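Local coordinates for protein ectoine dioxygenase (Sphingopyxis alaskensis, PDB 4MHR) that hydroxylates L-ectoine to 5-hydroxyectoine as an iron(II)- and 2-oxoglutarate-dependent dioxygenase, supplying a compatible solute against osmotic stress, at residues N183-V188 against I234-G239. Numbering follows the deposited sequence.
Sequences NGPLMV and IVAPTG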
loop_
_atom_site.group_PDB
_atom_site.type_symbol
_atom_site.label_atom_id
_atom_site.label_comp_id
_atom_site.label_asym_id
_atom_site.label_seq_id
_atom_site.Cartn_x
_atom_site.Cartn_y
_atom_site.Cartn_z
ATOM N N ASN A 183 -9.129 16.804 1.839
ATOM C CA ASN A 183 -7.964 16.705 2.727
ATOM C C ASN A 183 -6.786 15.917 2.136
ATOM O O ASN A 183 -6.074 15.251 2.831
ATOM C CB ASN A 183 -8.334 16.251 4.149
ATOM C CG ASN A 183 -8.842 14.807 4.238
ATOM O OD1 ASN A 183 -9.377 14.260 3.299
ATOM N ND2 ASN A 183 -8.740 14.245 5.407
ATOM N N GLY A 184 -6.631 15.977 0.830
ATOM C CA GLY A 184 -5.559 15.240 0.148
ATOM C C GLY A 184 -5.681 13.714 0.249
ATOM O O GLY A 184 -4.782 13.080 0.661
ATOM N N PRO A 185 -6.806 13.135 -0.179
ATOM C CA PRO A 185 -6.907 11.652 -0.245
ATOM C C PRO A 185 -5.947 11.062 -1.287
ATOM O O PRO A 185 -5.469 11.751 -2.193
ATOM C CB PRO A 185 -8.345 11.437 -0.718
ATOM C CG PRO A 185 -8.626 12.639 -1.611
ATOM C CD PRO A 185 -7.892 13.804 -0.923
ATOM N N LEU A 186 -5.704 9.773 -1.164
ATOM C CA LEU A 186 -4.989 9.015 -2.174
ATOM C C LEU A 186 -5.675 9.138 -3.548
ATOM O O LEU A 186 -6.864 8.978 -3.682
ATOM C CB LEU A 186 -4.962 7.528 -1.723
ATOM C CG LEU A 186 -4.111 6.615 -2.619
ATOM C CD1 LEU A 186 -2.644 6.995 -2.516
ATOM C CD2 LEU A 186 -4.299 5.150 -2.235
ATOM N N MET A 187 -4.892 9.455 -4.563
ATOM C CA MET A 187 -5.339 9.532 -5.924
ATOM C C MET A 187 -4.578 8.437 -6.662
ATOM O O MET A 187 -3.367 8.285 -6.469
ATOM C CB MET A 187 -4.865 10.866 -6.510
ATOM C CG MET A 187 -5.689 12.040 -6.011
ATOM S SD MET A 187 -5.249 13.605 -6.784
ATOM C CE MET A 187 -4.685 13.253 -8.414
ATOM N N VAL A 188 -5.264 7.777 -7.566
ATOM C CA VAL A 188 -4.688 6.736 -8.399
ATOM C C VAL A 188 -5.016 7.048 -9.828
ATOM O O VAL A 188 -6.023 7.765 -10.115
ATOM C CB VAL A 188 -5.166 5.328 -7.979
ATOM C CG1 VAL A 188 -4.899 5.120 -6.518
ATOM C CG2 VAL A 188 -6.659 5.089 -8.282
ATOM N N ILE A 234 -8.084 10.265 -13.458
ATOM C CA ILE A 234 -7.685 10.161 -12.073
ATOM C C ILE A 234 -8.894 9.889 -11.187
ATOM O O ILE A 234 -9.960 10.473 -11.373
ATOM C CB ILE A 234 -6.949 11.408 -11.631
ATOM C CG1 ILE A 234 -5.577 11.470 -12.280
ATOM C CG2 ILE A 234 -6.746 11.335 -10.138
ATOM C CD1 ILE A 234 -4.895 12.860 -12.268
ATOM N N VAL A 235 -8.714 9.061 -10.163
ATOM C CA VAL A 235 -9.772 8.816 -9.174
ATOM C C VAL A 235 -9.194 8.924 -7.745
ATOM O O VAL A 235 -8.075 8.564 -7.506
ATOM C CB VAL A 235 -10.358 7.393 -9.434
ATOM C CG1 VAL A 235 -11.289 6.922 -8.337
ATOM C CG2 VAL A 235 -11.185 7.397 -10.724
ATOM N N ALA A 236 -9.978 9.376 -6.794
ATOM C CA ALA A 236 -9.521 9.540 -5.432
ATOM C C ALA A 236 -10.517 8.890 -4.533
ATOM O O ALA A 236 -11.468 9.533 -4.173
ATOM C CB ALA A 236 -9.410 11.008 -5.093
ATOM N N PRO A 237 -10.344 7.590 -4.235
ATOM C CA PRO A 237 -11.261 6.912 -3.352
ATOM C C PRO A 237 -11.366 7.590 -1.971
ATOM O O PRO A 237 -10.393 8.059 -1.435
ATOM C CB PRO A 237 -10.678 5.497 -3.221
ATOM C CG PRO A 237 -9.615 5.384 -4.220
ATOM C CD PRO A 237 -9.277 6.730 -4.745
ATOM N N THR A 238 -12.572 7.677 -1.456
ATOM C CA THR A 238 -12.828 8.347 -0.182
ATOM C C THR A 238 -13.574 7.353 0.665
ATOM O O THR A 238 -13.949 6.278 0.190
ATOM C CB THR A 238 -13.614 9.683 -0.313
ATOM O OG1 THR A 238 -14.758 9.498 -1.127
ATOM C CG2 THR A 238 -12.741 10.784 -0.982
ATOM N N GLY A 239 -13.706 7.663 1.946
ATOM C CA GLY A 239 -14.499 6.842 2.804
ATOM C C GLY A 239 -14.357 7.180 4.254
ATOM O O GLY A 239 -13.480 7.915 4.646
#
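In this cupin-fold dioxygenase a single antiparallel beta bridge ties Val188, at the edge of the small sheet that carries His253, to Val235 in the loop between helix 222-232 and strand 244-248. The two valines form a hydrogen-bonded pair. Val188 N donates to Val235 O at 2.9 Å, and Val235 N returns a bond to Val188 O at 3.0 Å. Both bonds are nearly straight, with N-H...O angles of 167° and 172°. Val235 O also takes a CA-H...O contact from Met187 CA, beside its bond from Val188 N.

Pro185, Met187, Ile234 and Ala236 lie on one face of the pairing, all apolar. The Ala236 methyl touches Pro185 CG at 3.9 Å and Met187 CG at 4.0 Å, from directions roughly at right angles. The Met187 chain bends at its last torsion (chi3 31°), which brings CE toward Ile234. This torsion is well away from a staggered value and CE comes too close to Ile234 CG2, so the exact place of CE is doubtful. Trp151 of strand 149-152 touches both Met187 and Ile234, while Val188, Val235 and Pro237, on the other face, touch Tyr54 of strand 54-57.

The segment 183-188 also borders the active site. Leu186 and Val188 pack on His253, an iron ligand, and Gly184 O accepts a hydrogen bond from Lys141, which binds 2-oxoglutarate.

The bridge does not continue as a regular strand pair. Beyond it Pro237 has no N-H to give, and the CD edge of its ring lies near Leu186 O. That oxygen instead receives a CA-H...O contact from Ala236 CA at 3.2 Å.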